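Local coordinates for alcohol dehydrogenase (Thermus sp., PDB 4CPD), which probably oxidises alcohols with NAD+ as a zinc-dependent, thermostable dehydrogenase of the medium-chain family, at residues V82-Y94 with Q99-Y111. Residues are numbered along the deposited sequence; the frame is centred on the assembly and turned at random.
Sequences VGPFHIACGTCPY and QYNLCERGGVYGY. With ZN (zinc ion), chain F.
Cys-89 and Cys-92 of 82-94 share one zinc ion with Cys-103 of 99-111, whose SG lies 2.2 Å from the metal; Cys-95, in helix 93-96 between the segments, supplies the fourth sulfur. Cys-103 swings SG away from its own N (chi1 176°), which brings the sulfur in beside the other two. Hydrogen bonds to sulfur form a second shell. Glu-104 N points almost straight at Cys-92 SG (3.4 Å, 173°), while Cys-89 SG accepts from the amides of Thr-91 and Cys-92 and, weakly, from Arg-105 NH2.

Backbone bonds join the segments beyond the metal. Ile-87 N donates to Gly-107 O at 2.8 Å, next to the antiparallel non-hydrogen-bonded pair His-86 and Val-108, and Gln-99 N reaches Tyr-94 O at 2.9 Å. A water bridges Pro-84 O and Tyr-109 OH.

Among the apolar contacts, Ile-87 CG2 lies 3.5 Å from Tyr-109 CZ, and Val-108 CG1 meets the Phe-85 ring edge. Tyr-94 CD1 packs against Leu-102 CB at 3.7 Å. The Tyr-94 ring also has a polar neighbour: Glu-104 OE2 lies at its edge, with the carboxylate plane turned 83° from the ring. Cutting Tyr-94 back to an alanine would probably leave Leu-102 CB without its ring partner and open a gap toward Pro-259 of the second subunit.

A zinc held by four cysteines is characteristic of the structural zinc lobe found in many zinc-containing alcohol dehydrogenases. Phe-85, at the far end, touches NAD near the other zinc. The amide and guanidinium donors probably temper the thiolates' negative charge, consistent with a site that holds the loop together.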
loop_
_atom_site.group_PDB
_atom_site.type_symbol
_atom_site.label_atom_id
_atom_site.label_comp_id
_atom_site.label_asym_id
_atom_site.label_seq_id
_atom_site.Cartn_x
_atom_site.Cartn_y
_atom_site.Cartn_z
ATOM N N VAL A 82 2.258 -25.678 17.104
ATOM C CA VAL A 82 1.444 -24.516 17.055
ATOM C C VAL A 82 1.041 -24.284 15.567
ATOM O O VAL A 82 1.635 -24.846 14.630
ATOM C CB VAL A 82 2.201 -23.355 17.653
ATOM C CG1 VAL A 82 3.221 -22.833 16.666
ATOM C CG2 VAL A 82 1.243 -22.233 18.030
ATOM N N GLY A 83 -0.002 -23.508 15.336
ATOM C CA GLY A 83 -0.467 -23.303 13.961
ATOM C C GLY A 83 -1.136 -21.965 13.820
ATOM O O GLY A 83 -1.615 -21.416 14.807
ATOM N N PRO A 84 -1.157 -21.426 12.602
ATOM C CA PRO A 84 -1.923 -20.221 12.296
ATOM C C PRO A 84 -3.408 -20.356 12.629
ATOM O O PRO A 84 -3.979 -21.422 12.500
ATOM C CB PRO A 84 -1.778 -20.091 10.791
ATOM C CG PRO A 84 -0.486 -20.750 10.496
ATOM C CD PRO A 84 -0.451 -21.928 11.414
ATOM N N PHE A 85 -4.016 -19.260 13.049
ATOM C CA PHE A 85 -5.426 -19.232 13.313
ATOM C C PHE A 85 -6.290 -19.410 12.072
ATOM O O PHE A 85 -7.483 -19.598 12.182
ATOM C CB PHE A 85 -5.791 -17.931 14.017
ATOM C CG PHE A 85 -5.750 -16.706 13.146
ATOM C CD1 PHE A 85 -6.857 -16.324 12.390
ATOM C CD2 PHE A 85 -4.638 -15.879 13.154
ATOM C CE1 PHE A 85 -6.836 -15.163 11.630
ATOM C CE2 PHE A 85 -4.613 -14.725 12.381
ATOM C CZ PHE A 85 -5.714 -14.366 11.625
ATOM N N HIS A 86 -5.704 -19.328 10.902
ATOM C CA HIS A 86 -6.460 -19.481 9.708
ATOM C C HIS A 86 -5.814 -20.577 8.876
ATOM O O HIS A 86 -4.619 -20.724 8.886
ATOM C CB HIS A 86 -6.522 -18.152 8.951
ATOM C CG HIS A 86 -5.195 -17.695 8.434
ATOM N ND1 HIS A 86 -4.289 -17.019 9.214
ATOM C CD2 HIS A 86 -4.622 -17.812 7.212
ATOM C CE1 HIS A 86 -3.220 -16.728 8.495
ATOM N NE2 HIS A 86 -3.388 -17.210 7.282
ATOM N N ILE A 87 -6.620 -21.328 8.136
ATOM C CA ILE A 87 -6.139 -22.502 7.439
ATOM C C ILE A 87 -5.997 -22.219 5.975
ATOM O O ILE A 87 -6.606 -21.298 5.459
ATOM C CB ILE A 87 -7.064 -23.726 7.640
ATOM C CG1 ILE A 87 -8.445 -23.500 7.013
ATOM C CG2 ILE A 87 -7.270 -23.997 9.116
ATOM C CD1 ILE A 87 -9.162 -24.796 6.658
ATOM N N ALA A 88 -5.201 -23.053 5.322
ATOM C CA ALA A 88 -4.795 -22.850 3.960
ATOM C C ALA A 88 -4.485 -24.189 3.349
ATOM O O ALA A 88 -4.067 -25.094 4.046
ATOM C CB ALA A 88 -3.583 -21.946 3.883
ATOM N N CYS A 89 -4.687 -24.297 2.045
ATOM C CA CYS A 89 -4.702 -25.570 1.374
ATOM C C CYS A 89 -3.354 -25.881 0.762
ATOM O O CYS A 89 -3.017 -27.043 0.577
ATOM C CB CYS A 89 -5.797 -25.562 0.280
ATOM S SG CYS A 89 -5.354 -24.709 -1.272
ATOM N N GLY A 90 -2.640 -24.842 0.343
ATOM C CA GLY A 90 -1.312 -24.999 -0.203
ATOM C C GLY A 90 -1.228 -25.222 -1.709
ATOM O O GLY A 90 -0.115 -25.293 -2.277
ATOM N N THR A 91 -2.374 -25.361 -2.374
ATOM C CA THR A 91 -2.360 -25.652 -3.824
ATOM C C THR A 91 -3.213 -24.712 -4.679
ATOM O O THR A 91 -3.007 -24.637 -5.881
ATOM C CB THR A 91 -2.711 -27.148 -4.141
ATOM O OG1 THR A 91 -3.985 -27.498 -3.562
ATOM C CG2 THR A 91 -1.616 -28.095 -3.613
ATOM N N CYS A 92 -4.148 -23.974 -4.090
ATOM C CA CYS A 92 -4.892 -22.998 -4.878
ATOM C C CYS A 92 -3.993 -21.854 -5.362
ATOM O O CYS A 92 -2.884 -21.643 -4.845
ATOM C CB CYS A 92 -6.048 -22.452 -4.081
ATOM S SG CYS A 92 -5.628 -21.270 -2.824
ATOM N N PRO A 93 -4.464 -21.090 -6.361
ATOM C CA PRO A 93 -3.623 -20.015 -6.904
ATOM C C PRO A 93 -3.123 -18.996 -5.872
ATOM O O PRO A 93 -1.964 -18.551 -5.974
ATOM C CB PRO A 93 -4.544 -19.338 -7.919
ATOM C CG PRO A 93 -5.574 -20.361 -8.259
ATOM C CD PRO A 93 -5.792 -21.110 -7.000
ATOM N N TYR A 94 -3.974 -18.650 -4.907
ATOM C CA TYR A 94 -3.536 -17.771 -3.808
ATOM C C TYR A 94 -2.427 -18.386 -2.909
ATOM O O TYR A 94 -1.477 -17.703 -2.554
ATOM C CB TYR A 94 -4.740 -17.265 -2.988
ATOM C CG TYR A 94 -5.559 -16.314 -3.818
ATOM C CD1 TYR A 94 -5.126 -15.008 -4.036
ATOM C CD2 TYR A 94 -6.725 -16.744 -4.484
ATOM C CE1 TYR A 94 -5.854 -14.142 -4.842
ATOM C CE2 TYR A 94 -7.459 -15.882 -5.289
ATOM C CZ TYR A 94 -7.027 -14.583 -5.469
ATOM O OH TYR A 94 -7.761 -13.718 -6.271
ATOM N N GLN A 99 0.044 -16.163 -0.576
ATOM C CA GLN A 99 -0.959 -15.348 0.087
ATOM C C GLN A 99 -2.000 -16.281 0.725
ATOM O O GLN A 99 -3.157 -16.383 0.291
ATOM C CB GLN A 99 -1.586 -14.389 -0.907
ATOM C CG GLN A 99 -0.579 -13.464 -1.572
ATOM C CD GLN A 99 -1.249 -12.458 -2.486
ATOM O OE1 GLN A 99 -1.975 -12.838 -3.397
ATOM N NE2 GLN A 99 -1.016 -11.175 -2.244
ATOM N N TYR A 100 -1.560 -16.949 1.785
ATOM C CA TYR A 100 -2.316 -18.049 2.396
ATOM C C TYR A 100 -3.557 -17.531 3.074
ATOM O O TYR A 100 -4.515 -18.277 3.250
ATOM C CB TYR A 100 -1.458 -18.850 3.398
ATOM C CG TYR A 100 -0.118 -19.317 2.831
ATOM C CD1 TYR A 100 0.004 -20.541 2.169
ATOM C CD2 TYR A 100 1.038 -18.515 2.932
ATOM C CE1 TYR A 100 1.215 -20.962 1.638
ATOM C CE2 TYR A 100 2.249 -18.938 2.405
ATOM C CZ TYR A 100 2.333 -20.169 1.769
ATOM O OH TYR A 100 3.537 -20.559 1.239
ATOM N N ASN A 101 -3.556 -16.275 3.484
ATOM C CA ASN A 101 -4.779 -15.677 4.014
ATOM C C ASN A 101 -5.889 -15.497 2.964
ATOM O O ASN A 101 -6.995 -15.204 3.321
ATOM C CB ASN A 101 -4.490 -14.308 4.632
ATOM C CG ASN A 101 -3.824 -13.354 3.664
ATOM O OD1 ASN A 101 -2.880 -13.725 2.966
ATOM N ND2 ASN A 101 -4.338 -12.148 3.579
ATOM N N LEU A 102 -5.579 -15.623 1.673
ATOM C CA LEU A 102 -6.601 -15.557 0.636
ATOM C C LEU A 102 -6.915 -16.911 0.038
ATOM O O LEU A 102 -7.515 -16.970 -1.051
ATOM C CB LEU A 102 -6.134 -14.614 -0.465
ATOM C CG LEU A 102 -5.886 -13.193 0.053
ATOM C CD1 LEU A 102 -5.288 -12.337 -1.061
ATOM C CD2 LEU A 102 -7.167 -12.581 0.603
ATOM N N CYS A 103 -6.506 -17.983 0.733
ATOM C CA CYS A 103 -6.708 -19.362 0.262
ATOM C C CYS A 103 -8.167 -19.558 -0.100
ATOM O O CYS A 103 -9.054 -19.119 0.628
ATOM C CB CYS A 103 -6.348 -20.372 1.331
ATOM S SG CYS A 103 -6.699 -22.047 0.795
ATOM N N GLU A 104 -8.401 -20.196 -1.238
ATOM C CA GLU A 104 -9.772 -20.429 -1.734
ATOM C C GLU A 104 -10.553 -21.435 -0.890
ATOM O O GLU A 104 -11.758 -21.352 -0.797
ATOM C CB GLU A 104 -9.760 -20.841 -3.213
ATOM C CG GLU A 104 -9.980 -19.645 -4.147
ATOM C CD GLU A 104 -9.374 -19.850 -5.515
ATOM O OE1 GLU A 104 -8.932 -20.997 -5.760
ATOM O OE2 GLU A 104 -9.323 -18.884 -6.328
ATOM N N ARG A 105 -9.850 -22.359 -0.253
ATOM C CA ARG A 105 -10.441 -23.241 0.770
ATOM C C ARG A 105 -10.141 -22.733 2.197
ATOM O O ARG A 105 -10.090 -23.502 3.166
ATOM C CB ARG A 105 -9.903 -24.651 0.583
ATOM C CG ARG A 105 -10.527 -25.373 -0.603
ATOM C CD ARG A 105 -9.842 -26.698 -0.879
ATOM N NE ARG A 105 -8.720 -26.396 -1.745
ATOM C CZ ARG A 105 -8.699 -26.535 -3.063
ATOM N NH1 ARG A 105 -9.739 -27.071 -3.709
ATOM N NH2 ARG A 105 -7.598 -26.160 -3.720
ATOM N N GLY A 106 -9.947 -21.423 2.314
ATOM C CA GLY A 106 -9.506 -20.842 3.554
ATOM C C GLY A 106 -10.589 -20.844 4.593
ATOM O O GLY A 106 -11.746 -20.931 4.252
ATOM N N GLY A 107 -10.188 -20.749 5.859
ATOM C CA GLY A 107 -11.112 -20.598 6.990
ATOM C C GLY A 107 -10.394 -20.223 8.261
ATOM O O GLY A 107 -9.186 -20.211 8.288
ATOM N N VAL A 108 -11.155 -19.927 9.306
ATOM C CA VAL A 108 -10.630 -19.609 10.629
ATOM C C VAL A 108 -11.304 -20.513 11.622
ATOM O O VAL A 108 -12.518 -20.584 11.666
ATOM C CB VAL A 108 -10.988 -18.175 11.057
ATOM C CG1 VAL A 108 -10.431 -17.867 12.431
ATOM C CG2 VAL A 108 -10.482 -17.178 10.036
ATOM N N TYR A 109 -10.516 -21.175 12.457
ATOM C CA TYR A 109 -11.067 -22.074 13.488
ATOM C C TYR A 109 -12.080 -21.347 14.363
ATOM O O TYR A 109 -11.871 -20.205 14.747
ATOM C CB TYR A 109 -9.970 -22.636 14.420
ATOM C CG TYR A 109 -8.878 -23.422 13.748
ATOM C CD1 TYR A 109 -9.104 -24.707 13.271
ATOM C CD2 TYR A 109 -7.602 -22.889 13.613
ATOM C CE1 TYR A 109 -8.097 -25.427 12.639
ATOM C CE2 TYR A 109 -6.579 -23.610 13.010
ATOM C CZ TYR A 109 -6.833 -24.859 12.525
ATOM O OH TYR A 109 -5.800 -25.515 11.935
ATOM N N GLY A 110 -13.151 -22.046 14.700
ATOM C CA GLY A 110 -14.117 -21.564 15.668
ATOM C C GLY A 110 -14.647 -20.176 15.368
ATOM O O GLY A 110 -14.908 -19.389 16.304
ATOM N N TYR A 111 -14.814 -19.871 14.076
ATOM C CA TYR A 111 -15.281 -18.554 13.682
ATOM C C TYR A 111 -16.585 -18.605 12.841
ATOM O O TYR A 111 -16.962 -17.636 12.153
ATOM C CB TYR A 111 -14.145 -17.773 12.995
ATOM C CG TYR A 111 -14.103 -16.328 13.439
ATOM C CD1 TYR A 111 -13.720 -15.998 14.716
ATOM C CD2 TYR A 111 -14.456 -15.313 12.574
ATOM C CE1 TYR A 111 -13.672 -14.678 15.131
ATOM C CE2 TYR A 111 -14.432 -13.994 12.971
ATOM C CZ TYR A 111 -14.048 -13.682 14.259
ATOM O OH TYR A 111 -14.026 -12.380 14.692
HETATM ZN ZN ZN F . -5.252 -22.458 -0.773
HETATM O O HOH W 1 -3.233 -24.168 11.946
#